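Local coordinates for lipid-transfer protein (Thermomonospora curvata, PDB 6OK1) that is of unknown function but has the thiolase-like fold of its superfamily, at residues 244-249 against 274-279; 268-273 against 376-381; 20-25 against 110-115. All blocks are in the same frame, centred on the assembly; numbering follows the deposited sequence. Where two conformers were deposited one is given.

Contact 1 (244-249 against 274-279)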
ATOM      1  N   GLY A 244       3.187  -2.574  23.174  1.00 28.78           N
ATOM      2  CA  GLY A 244       3.085  -3.644  22.213  1.00 21.78           C
ATOM      3  C   GLY A 244       2.517  -3.113  20.918  1.00 23.76           C
ATOM      4  O   GLY A 244       1.624  -2.256  20.917  1.00 24.72           O
ATOM      5  N   ALA A 245       3.048  -3.615  19.818  1.00 22.35           N
ATOM      6  CA  ALA A 245       2.549  -3.273  18.486  1.00 21.14           C
ATOM      7  C   ALA A 245       2.881  -4.438  17.586  1.00 22.64           C
ATOM      8  O   ALA A 245       4.056  -4.788  17.454  1.00 23.50           O
ATOM      9  CB  ALA A 245       3.193  -1.986  17.968  1.00 22.10           C
ATOM     10  N   ALA A 246       1.864  -5.037  16.966  1.00 23.00           N
ATOM     11  CA  ALA A 246       2.063  -6.303  16.287  1.00 20.18           C
ATOM     12  C   ALA A 246       1.110  -6.416  15.107  1.00 19.78           C
ATOM     13  O   ALA A 246      -0.014  -5.884  15.143  1.00 22.05           O
ATOM     14  CB  ALA A 246       1.818  -7.484  17.240  1.00 22.60           C
ATOM     15  N   GLN A 247       1.564  -7.153  14.093  1.00 22.71           N
ATOM     16  CA  GLN A 247       0.766  -7.597  12.950  1.00 21.77           C
ATOM     17  C   GLN A 247       0.613  -9.106  13.007  1.00 20.90           C
ATOM     18  O   GLN A 247       1.440  -9.806  13.585  1.00 20.47           O
ATOM     19  CB  GLN A 247       1.427  -7.259  11.616  1.00 21.30           C
ATOM     20  CG  GLN A 247       1.433  -5.803  11.272  1.00 18.22           C
ATOM     21  CD  GLN A 247       1.992  -5.561   9.877  1.00 20.31           C
ATOM     22  OE1 GLN A 247       3.193  -5.726   9.618  1.00 20.72           O
ATOM     23  NE2 GLN A 247       1.119  -5.196   8.957  1.00 22.53           N
ATOM     24  N   GLY A 248      -0.420  -9.606  12.348  1.00 19.51           N
ATOM     25  CA  GLY A 248      -0.618 -11.035  12.283  1.00 18.94           C
ATOM     26  C   GLY A 248      -1.444 -11.458  11.096  1.00 18.77           C
ATOM     27  O   GLY A 248      -2.526 -10.919  10.849  1.00 20.80           O
ATOM     28  N   SER A 249      -0.934 -12.445  10.378  1.00 19.49           N
ATOM     29  CA  SER A 249      -1.655 -13.110   9.304  1.00 19.72           C
ATOM     30  C   SER A 249      -1.458 -14.598   9.509  1.00 20.68           C
ATOM     31  O   SER A 249      -0.340 -15.040   9.778  1.00 21.89           O
ATOM     32  CB  SER A 249      -1.129 -12.644   7.951  1.00 20.80           C
ATOM     33  OG  SER A 249      -1.839 -13.235   6.871  1.00 20.66           O
ATOM     34  N   GLY A 274      -1.863 -11.204  19.534  1.00 21.80           N
ATOM     35  CA  GLY A 274      -1.856 -11.132  20.992  1.00 23.18           C
ATOM     36  C   GLY A 274      -0.593 -11.710  21.605  1.00 23.20           C
ATOM     37  O   GLY A 274      -0.051 -11.164  22.573  1.00 26.40           O
ATOM     38  N   GLN A 275      -0.121 -12.839  21.071  1.00 25.15           N
ATOM     39  CA  GLN A 275       1.102 -13.446  21.586  0.66 20.63           C
ATOM     40  C   GLN A 275       2.262 -12.458  21.538  1.00 25.89           C
ATOM     41  O   GLN A 275       3.042 -12.346  22.500  1.00 27.98           O
ATOM     42  CB  GLN A 275       1.437 -14.701  20.783  0.66 19.16           C
ATOM     43  CG  GLN A 275       0.458 -15.832  20.998  0.66 40.89           C
ATOM     44  CD  GLN A 275       0.542 -16.902  19.915  0.66 98.12           C
ATOM     45  OE1 GLN A 275       1.490 -16.937  19.121  0.66 59.16           O
ATOM     46  NE2 GLN A 275      -0.461 -17.776  19.877  0.66 84.42           N
ATOM     47  N   GLN A 276       2.381 -11.720  20.430  1.00 23.14           N
ATOM     48  CA  GLN A 276       3.445 -10.744  20.296  1.00 23.63           C
ATOM     49  C   GLN A 276       3.242  -9.577  21.251  1.00 24.71           C
ATOM     50  O   GLN A 276       4.210  -9.078  21.839  1.00 25.37           O
ATOM     51  CB  GLN A 276       3.521 -10.243  18.854  1.00 23.44           C
ATOM     52  CG  GLN A 276       3.937 -11.284  17.889  1.00 22.38           C
ATOM     53  CD  GLN A 276       3.741 -10.796  16.481  1.00 23.28           C
ATOM     54  OE1 GLN A 276       4.602 -10.122  15.934  1.00 22.46           O
ATOM     55  NE2 GLN A 276       2.581 -11.079  15.912  1.00 25.37           N
ATOM     56  N   LEU A 277       2.003  -9.088  21.375  1.00 24.43           N
ATOM     57  CA  LEU A 277       1.739  -7.960  22.267  1.00 23.81           C
ATOM     58  C   LEU A 277       2.146  -8.290  23.686  1.00 27.32           C
ATOM     59  O   LEU A 277       2.748  -7.460  24.375  1.00 26.14           O
ATOM     60  CB  LEU A 277       0.275  -7.586  22.265  1.00 21.66           C
ATOM     61  CG  LEU A 277      -0.268  -7.106  20.933  1.00 22.92           C
ATOM     62  CD1 LEU A 277      -1.770  -6.833  21.059  1.00 24.80           C
ATOM     63  CD2 LEU A 277       0.471  -5.851  20.515  1.00 22.68           C
ATOM     64  N   TYR A 278       1.774  -9.471  24.162  1.00 27.22           N
ATOM     65  CA  TYR A 278       2.124  -9.837  25.536  1.00 24.03           C
ATOM     66  C   TYR A 278       3.624 -10.068  25.691  1.00 27.00           C
ATOM     67  O   TYR A 278       4.215  -9.698  26.718  1.00 29.38           O
ATOM     68  CB  TYR A 278       1.340 -11.074  25.958  1.00 28.73           C
ATOM     69  CG  TYR A 278      -0.135 -10.836  26.059  1.00 26.93           C
ATOM     70  CD1 TYR A 278      -0.638  -9.739  26.756  1.00 25.62           C
ATOM     71  CD2 TYR A 278      -1.037 -11.688  25.429  1.00 28.25           C
ATOM     72  CE1 TYR A 278      -1.985  -9.498  26.838  1.00 26.45           C
ATOM     73  CE2 TYR A 278      -2.404 -11.457  25.515  1.00 26.32           C
ATOM     74  CZ  TYR A 278      -2.868 -10.360  26.225  1.00 27.79           C
ATOM     75  OH  TYR A 278      -4.206 -10.096  26.328  1.00 29.42           O
ATOM     76  N   ALA A 279       4.260 -10.704  24.711  1.00 26.72           N
ATOM     77  CA  ALA A 279       5.696 -10.929  24.813  1.00 29.86           C
ATOM     78  C   ALA A 279       6.468  -9.614  24.751  1.00 31.72           C
ATOM     79  O   ALA A 279       7.459  -9.428  25.476  1.00 29.87           O
ATOM     80  CB  ALA A 279       6.160 -11.877  23.713  1.00 28.80           C
TER
HETATM   81  O   HOH W   1       4.322  -7.911  14.331  1.00 21.58           O
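Gln276 NE2 donates to Gln247 O at 2.9 Å and also to Leu272 O, a turn back in its helix, so two carbonyls grip a single amide nitrogen. Segment 274-279 of helix 268-281 runs roughly antiparallel (156°) to 244-248 of strand 240-248, a helix layer on a sheet, as in the layered alpha/beta thiolase fold. Gln247 O lies close to the amide plane of Gln276, with an N-H...O angle of 159°. Both ends of this amide are engaged, which fixes its rotation: a water takes the N-H of Gln247 and gives a hydrogen to Gln276 OE1 at 2.7 Å. Strand and helix are thus linked at both the N-H and carbonyl of Gln247, the first through the water, while its side-chain OE1 turns off to Phe76 N of the second subunit. Nearer the helix backbone, Ala246 CB meets Gln276 CB at 3.6 Å. Leu277, its CG anti to the carbonyl carbon (chi1 -63°), sends one methyl over the strand backbone and also touches Ile386 of the adjacent strand 382-388 and Leu373 of strand 371-375 beyond it. Gly244 CA lies 4.5 Å from Leu277 CA. Leu277 CD2 rests 3.4 Å from Gly244 C and 3.5 Å from Ala245 N.

Contact 2 (268-273 against 376-381)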
ATOM      1  N   PRO A 268      -7.115 -17.101  14.299  1.00 22.72           N
ATOM      2  CA  PRO A 268      -5.717 -17.422  14.623  1.00 25.37           C
ATOM      3  C   PRO A 268      -4.783 -16.251  14.427  1.00 19.70           C
ATOM      4  O   PRO A 268      -3.798 -16.101  15.163  1.00 23.21           O
ATOM      5  CB  PRO A 268      -5.392 -18.554  13.648  1.00 29.25           C
ATOM      6  CG  PRO A 268      -6.698 -19.106  13.223  1.00 33.54           C
ATOM      7  CD  PRO A 268      -7.721 -18.058  13.360  1.00 24.24           C
ATOM      8  N   GLU A 269      -5.065 -15.416  13.430  1.00 21.84           N
ATOM      9  CA  GLU A 269      -4.194 -14.278  13.189  1.00 21.30           C
ATOM     10  C   GLU A 269      -4.281 -13.255  14.318  1.00 24.44           C
ATOM     11  O   GLU A 269      -3.293 -12.558  14.597  1.00 20.67           O
ATOM     12  CB  GLU A 269      -4.521 -13.665  11.815  1.00 22.03           C
ATOM     13  CG  GLU A 269      -5.955 -13.161  11.617  1.00 22.60           C
ATOM     14  CD  GLU A 269      -6.956 -14.190  11.100  1.00 20.48           C
ATOM     15  OE1 GLU A 269      -6.763 -15.414  11.304  1.00 21.78           O
ATOM     16  OE2 GLU A 269      -7.974 -13.774  10.451  1.00 21.07           O
ATOM     17  N   MET A 270      -5.420 -13.172  15.017  1.00 20.96           N
ATOM     18  CA  MET A 270      -5.487 -12.313  16.192  1.00 21.01           C
ATOM     19  C   MET A 270      -4.799 -12.961  17.384  1.00 21.30           C
ATOM     20  O   MET A 270      -4.209 -12.251  18.204  1.00 22.62           O
ATOM     21  CB  MET A 270      -6.947 -11.976  16.549  1.00 22.47           C
ATOM     22  CG  MET A 270      -7.095 -10.833  17.564  1.00 23.70           C
ATOM     23  SD  MET A 270      -6.497  -9.261  16.875  1.00 26.94           S
ATOM     24  CE  MET A 270      -7.832  -8.833  15.740  1.00 28.88           C
ATOM     25  N   GLY A 271      -4.838 -14.287  17.490  1.00 22.69           N
ATOM     26  CA  GLY A 271      -4.029 -14.952  18.498  1.00 24.97           C
ATOM     27  C   GLY A 271      -2.552 -14.651  18.327  1.00 24.87           C
ATOM     28  O   GLY A 271      -1.831 -14.444  19.311  1.00 24.83           O
ATOM     29  N   LEU A 272      -2.090 -14.598  17.076  1.00 23.97           N
ATOM     30  CA  LEU A 272      -0.688 -14.316  16.791  1.00 25.88           C
ATOM     31  C   LEU A 272      -0.338 -12.880  17.150  1.00 26.26           C
ATOM     32  O   LEU A 272       0.740 -12.614  17.695  1.00 23.46           O
ATOM     33  CB  LEU A 272      -0.422 -14.598  15.310  1.00 19.60           C
ATOM     34  CG  LEU A 272       0.920 -14.191  14.746  1.00 22.10           C
ATOM     35  CD1 LEU A 272       1.992 -14.957  15.456  1.00 25.18           C
ATOM     36  CD2 LEU A 272       0.914 -14.547  13.255  1.00 27.66           C
ATOM     37  N   VAL A 273      -1.228 -11.930  16.835  1.00 22.66           N
ATOM     38  CA  VAL A 273      -1.066 -10.561  17.333  1.00 21.53           C
ATOM     39  C   VAL A 273      -0.937 -10.549  18.846  1.00 23.75           C
ATOM     40  O   VAL A 273      -0.013  -9.947  19.404  1.00 24.62           O
ATOM     41  CB  VAL A 273      -2.254  -9.694  16.888  1.00 19.29           C
ATOM     42  CG1 VAL A 273      -2.333  -8.411  17.675  1.00 25.23           C
ATOM     43  CG2 VAL A 273      -2.125  -9.414  15.389  1.00 20.98           C
ATOM     44  N   ALA A 376      -7.295  -4.375  15.633  1.00 20.83           N
ATOM     45  CA  ALA A 376      -7.707  -3.878  14.329  1.00 22.02           C
ATOM     46  C   ALA A 376      -8.682  -4.859  13.658  1.00 21.15           C
ATOM     47  O   ALA A 376      -9.280  -5.713  14.324  1.00 22.93           O
ATOM     48  CB  ALA A 376      -6.455  -3.604  13.500  1.00 21.18           C
ATOM     49  N   GLY A 377      -8.853  -4.715  12.344  1.00 21.04           N
ATOM     50  CA  GLY A 377      -9.955  -5.366  11.654  1.00 22.72           C
ATOM     51  C   GLY A 377      -9.899  -6.883  11.745  1.00 27.44           C
ATOM     52  O   GLY A 377      -8.830  -7.490  11.701  1.00 21.39           O
ATOM     53  N   THR A 378     -11.080  -7.496  11.831  1.00 22.82           N
ATOM     54  CA  THR A 378     -11.207  -8.931  11.992  1.00 19.70           C
ATOM     55  C   THR A 378     -11.655  -9.598  10.693  1.00 19.68           C
ATOM     56  O   THR A 378     -12.435  -9.039   9.900  1.00 23.09           O
ATOM     57  CB  THR A 378     -12.187  -9.231  13.131  1.00 25.38           C
ATOM     58  OG1 THR A 378     -13.358  -8.442  12.945  1.00 26.81           O
ATOM     59  CG2 THR A 378     -11.587  -8.844  14.454  1.00 29.88           C
ATOM     60  N   GLY A 379     -11.146 -10.812  10.475  1.00 22.84           N
ATOM     61  CA  GLY A 379     -11.355 -11.529   9.242  1.00 20.82           C
ATOM     62  C   GLY A 379     -10.288 -11.296   8.200  1.00 21.80           C
ATOM     63  O   GLY A 379     -10.316 -11.942   7.151  1.00 20.27           O
ATOM     64  N   VAL A 380      -9.350 -10.404   8.484  1.00 23.11           N
ATOM     65  CA  VAL A 380      -8.291 -10.020   7.549  1.00 20.50           C
ATOM     66  C   VAL A 380      -6.962 -10.113   8.289  1.00 16.29           C
ATOM     67  O   VAL A 380      -6.916 -10.110   9.521  1.00 19.40           O
ATOM     68  CB  VAL A 380      -8.493  -8.577   7.021  1.00 22.11           C
ATOM     69  CG1 VAL A 380      -9.600  -8.493   5.993  1.00 28.52           C
ATOM     70  CG2 VAL A 380      -8.754  -7.605   8.183  1.00 22.64           C
ATOM     71  N   PRO A 381      -5.858 -10.124   7.555  1.00 17.70           N
ATOM     72  CA  PRO A 381      -4.580  -9.803   8.204  1.00 20.17           C
ATOM     73  C   PRO A 381      -4.761  -8.567   9.057  1.00 20.91           C
ATOM     74  O   PRO A 381      -5.319  -7.554   8.607  1.00 19.79           O
ATOM     75  CB  PRO A 381      -3.653  -9.539   7.023  1.00 20.69           C
ATOM     76  CG  PRO A 381      -4.210 -10.322   5.928  1.00 20.47           C
ATOM     77  CD  PRO A 381      -5.721 -10.280   6.110  1.00 21.15           C
TER
HETATM   78  O   HOH W   2      -8.613 -11.255  11.549  1.00 20.96           O
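Glu269 and Met270, neighbours on the first turn of helix 268-281, reach the loop 376-381 by different means, one through water and the other through a methyl group. A water gives hydrogens to Glu269 OE2 (2.8 Å) and Val380 O (2.9 Å) and accepts from Gly379 N (2.8 Å), joining the carboxylate to two backbone positions of the loop. Glu269 CG itself lies 3.8 Å from Val380 O. Beside it, Met270 CE comes to 3.7 Å from Ala376 O and 4.0 Å from Thr378 CG2. With CG anti to the backbone N (chi1 -167°), the thioether chain then bends at both chi2 and chi3, bringing its terminal methyl up against the loop. This loop joins strands 371-375 and 382-388, neighbouring antiparallel strands of the sheet in the C-terminal thiolase-like domain. Gly379, whose N-H the water accepts, sits at positive phi (92°). Further out, Arg261 forms a salt bridge with Glu269 OE1 and Gln253 NE2 donates to OE2, so both carboxylate oxygens are held from beyond the water. Gln304 of helix 301-307 packs on Met270 and Thr378, while Thr382 OG1 hydrogen-bonds to Gly377 O.

Contact 3 (20-25 against 110-115)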
ATOM      1  N   LYS A  20     -22.435  11.621   8.431  1.00 23.97           N
ATOM      2  CA  LYS A  20     -22.917  10.923   7.255  1.00 24.44           C
ATOM      3  C   LYS A  20     -22.824  11.788   6.005  1.00 21.70           C
ATOM      4  O   LYS A  20     -23.281  11.367   4.937  1.00 26.11           O
ATOM      5  CB  LYS A  20     -24.371  10.474   7.460  1.00 26.70           C
ATOM      6  CG  LYS A  20     -24.588   9.725   8.762  1.00 32.92           C
ATOM      7  CD  LYS A  20     -23.771   8.438   8.801  1.00 34.24           C
ATOM      8  CE  LYS A  20     -24.028   7.669  10.104  1.00 35.05           C
ATOM      9  NZ  LYS A  20     -23.137   6.489  10.279  1.00 36.43           N
ATOM     10  N   ASN A  21     -22.257  12.977   6.123  1.00 23.94           N
ATOM     11  CA  ASN A  21     -21.991  13.830   4.974  1.00 24.54           C
ATOM     12  C   ASN A  21     -21.034  14.939   5.364  1.00 25.15           C
ATOM     13  O   ASN A  21     -21.427  15.945   5.968  1.00 28.47           O
ATOM     14  CB  ASN A  21     -23.285  14.428   4.412  1.00 29.02           C
ATOM     15  CG  ASN A  21     -23.011  15.467   3.305  1.00 30.92           C
ATOM     16  OD1 ASN A  21     -22.063  15.329   2.540  1.00 45.00           O
ATOM     17  ND2 ASN A  21     -23.830  16.509   3.247  1.00 47.22           N
ATOM     18  N   SER A  22     -19.754  14.749   5.036  1.00 24.18           N
ATOM     19  CA  SER A  22     -18.755  15.736   5.402  1.00 23.64           C
ATOM     20  C   SER A  22     -18.888  16.991   4.560  1.00 22.82           C
ATOM     21  O   SER A  22     -18.422  18.065   4.973  1.00 28.38           O
ATOM     22  CB  SER A  22     -17.355  15.175   5.222  1.00 24.77           C
ATOM     23  OG  SER A  22     -17.013  15.148   3.841  1.00 25.01           O
ATOM     24  N   GLY A  23     -19.464  16.860   3.369  1.00 26.26           N
ATOM     25  CA  GLY A  23     -19.537  18.005   2.485  1.00 31.25           C
ATOM     26  C   GLY A  23     -18.214  18.476   1.929  1.00 35.48           C
ATOM     27  O   GLY A  23     -18.157  19.558   1.334  1.00 28.38           O
ATOM     28  N   ARG A  24     -17.137  17.708   2.084  1.00 26.47           N
ATOM     29  CA  ARG A  24     -15.839  18.160   1.585  1.00 21.59           C
ATOM     30  C   ARG A  24     -15.009  16.943   1.175  1.00 24.36           C
ATOM     31  O   ARG A  24     -15.452  15.799   1.288  1.00 24.23           O
ATOM     32  CB  ARG A  24     -15.151  19.051   2.610  1.00 24.58           C
ATOM     33  CG  ARG A  24     -14.923  18.462   4.020  1.00 26.73           C
ATOM     34  CD  ARG A  24     -15.001  19.579   5.055  1.00 29.05           C
ATOM     35  NE  ARG A  24     -14.489  19.261   6.391  1.00 27.98           N
ATOM     36  CZ  ARG A  24     -15.194  18.670   7.359  1.00 27.33           C
ATOM     37  NH1 ARG A  24     -16.445  18.297   7.147  1.00 29.30           N
ATOM     38  NH2 ARG A  24     -14.642  18.456   8.547  1.00 27.49           N
ATOM     39  N   SER A  25     -13.821  17.198   0.631  1.00 26.14           N
ATOM     40  CA  SER A  25     -13.031  16.133   0.030  1.00 23.01           C
ATOM     41  C   SER A  25     -12.374  15.256   1.086  1.00 21.21           C
ATOM     42  O   SER A  25     -12.129  15.676   2.219  1.00 21.92           O
ATOM     43  CB  SER A  25     -11.941  16.700  -0.875  1.00 22.25           C
ATOM     44  OG  SER A  25     -10.914  17.254  -0.102  1.00 23.61           O
ATOM     45  N   ALA A 110      -8.703   8.942   6.236  1.00 20.05           N
ATOM     46  CA  ALA A 110      -9.864   9.810   6.070  1.00 20.25           C
ATOM     47  C   ALA A 110     -10.627   9.437   4.812  1.00 22.72           C
ATOM     48  O   ALA A 110     -10.027   9.131   3.778  1.00 23.54           O
ATOM     49  CB  ALA A 110      -9.446  11.287   6.012  1.00 22.26           C
ATOM     50  N   PHE A 111     -11.955   9.451   4.898  1.00 22.03           N
ATOM     51  CA  PHE A 111     -12.750   9.074   3.740  1.00 20.34           C
ATOM     52  C   PHE A 111     -14.171   9.597   3.867  1.00 21.19           C
ATOM     53  O   PHE A 111     -14.633   9.992   4.951  1.00 21.29           O
ATOM     54  CB  PHE A 111     -12.764   7.547   3.522  1.00 22.45           C
ATOM     55  CG  PHE A 111     -12.987   6.717   4.768  1.00 23.57           C
ATOM     56  CD1 PHE A 111     -14.039   6.968   5.641  1.00 25.17           C
ATOM     57  CD2 PHE A 111     -12.181   5.607   5.010  1.00 28.89           C
ATOM     58  CE1 PHE A 111     -14.261   6.155   6.764  1.00 26.77           C
ATOM     59  CE2 PHE A 111     -12.398   4.779   6.118  1.00 31.10           C
ATOM     60  CZ  PHE A 111     -13.443   5.065   7.008  1.00 24.98           C
ATOM     61  N   ASN A 112     -14.865   9.577   2.731  1.00 22.41           N
ATOM     62  CA  ASN A 112     -16.304   9.780   2.668  1.00 23.39           C
ATOM     63  C   ASN A 112     -16.986   8.468   2.301  1.00 20.72           C
ATOM     64  O   ASN A 112     -17.501   8.302   1.205  1.00 24.53           O
ATOM     65  CB  ASN A 112     -16.634  10.841   1.633  1.00 22.53           C
ATOM     66  CG  ASN A 112     -16.231  12.214   2.082  1.00 27.66           C
ATOM     67  OD1 ASN A 112     -16.466  12.599   3.232  1.00 23.57           O
ATOM     68  ND2 ASN A 112     -15.605  12.967   1.183  1.00 26.92           N
ATOM     69  N   GLU A 113     -16.983   7.516   3.219  1.00 22.58           N
ATOM     70  CA  GLU A 113     -17.575   6.220   2.918  0.63 21.51           C
ATOM     71  C   GLU A 113     -19.094   6.246   2.934  1.00 24.17           C
ATOM     72  O   GLU A 113     -19.705   5.395   2.300  1.00 25.21           O
ATOM     73  CB  GLU A 113     -17.087   5.146   3.904  0.63 22.17           C
ATOM     74  CG  GLU A 113     -15.710   4.610   3.612  0.63 23.00           C
ATOM     75  CD  GLU A 113     -15.589   3.128   3.874  0.63 70.51           C
ATOM     76  OE1 GLU A 113     -15.023   2.448   3.003  0.63 50.47           O
ATOM     77  OE2 GLU A 113     -16.046   2.640   4.934  0.63 26.81           O
ATOM     78  N   ARG A 114     -19.717   7.192   3.643  1.00 23.87           N
ATOM     79  CA  ARG A 114     -21.174   7.270   3.620  1.00 25.47           C
ATOM     80  C   ARG A 114     -21.699   8.077   2.443  1.00 25.77           C
ATOM     81  O   ARG A 114     -22.675   7.671   1.809  1.00 30.23           O
ATOM     82  CB  ARG A 114     -21.698   7.878   4.917  1.00 27.28           C
ATOM     83  CG  ARG A 114     -23.228   7.681   5.085  1.00 27.06           C
ATOM     84  CD  ARG A 114     -23.561   6.212   5.222  1.00 30.89           C
ATOM     85  NE  ARG A 114     -24.980   5.878   5.274  1.00 33.62           N
ATOM     86  CZ  ARG A 114     -25.778   5.772   4.214  1.00 33.51           C
ATOM     87  NH1 ARG A 114     -25.340   6.097   3.006  1.00 27.01           N
ATOM     88  NH2 ARG A 114     -27.028   5.347   4.375  1.00 27.94           N
ATOM     89  N   SER A 115     -21.046   9.196   2.124  1.00 23.48           N
ATOM     90  CA  SER A 115     -21.516  10.083   1.073  1.00 26.69           C
ATOM     91  C   SER A 115     -20.848   9.869  -0.281  1.00 35.98           C
ATOM     92  O   SER A 115     -21.360  10.375  -1.285  1.00 33.00           O
ATOM     93  CB  SER A 115     -21.322  11.540   1.491  1.00 26.95           C
ATOM     94  OG  SER A 115     -19.941  11.888   1.636  1.00 26.88           O
TER
HETATM   95  O   HOH W   3     -19.631  14.680   1.456  1.00 45.13           O
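Asn112 extends across to the loop 20-25 from the end of strand 104-112, its CG anti to the carbonyl carbon (chi1 -71°). Its CB carries the amide toward the loop, where CG comes to 3.5 Å from Ser22 OG. At the tip the amide divides its work: OD1 accepts from Ser22 OG at 2.7 Å, with the donor tilted 27° from the carbonyl plane, and ND2 donates to Arg24 O at 2.8 Å. With one arm accepting and the other donating, the amide could not flip without losing both bonds. Ser22 OG also accepts from Arg24 N, closing an ST turn just ahead of helix 26-40, whose N-cap is Ser25. The contact thus ties the approach to this helix to a strand end in the N-terminal thiolase-like domain. Arg24 NH1 donates a hydrogen bond in plane to Ser22 O, and the guanidinium also forms salt bridges with Glu17 and Glu32. Farther along, a water gives hydrogens to Asn21 OD1 and Ser115 OG and accepts from Gly23 N. Asp219 OD2 is shared by Ser115 OG and Ser22 N. At the outer end the aliphatic parts of Lys20 and Arg114 touch, CD to CG 3.8 Å, while Lys20 NZ donates a hydrogen bond to Glu217 O.

Along the chain contact 3 closes first; contacts 1 and 2 follow with their segments alternating. These two share helix 268-281: its start meets the loop 376-381 and its later turns meet strand 240-248. Their centres lie 10 Å apart and they touch directly, Val273 CG2 packing 3.5 Å from Gly248 N. Contact 3 sits on the opposite side of the chain's centre, its own centre 32 Å from that of contact 1 and 28 Å from that of contact 2. Contacts 1 and 3 nevertheless reach the same mixed sheet, through strands 240-248 and 104-112. The strands of the two thiolase-like halves connect side by side, through 8-15 and 240-248, while contacts 1 and 2 also border the second subunit.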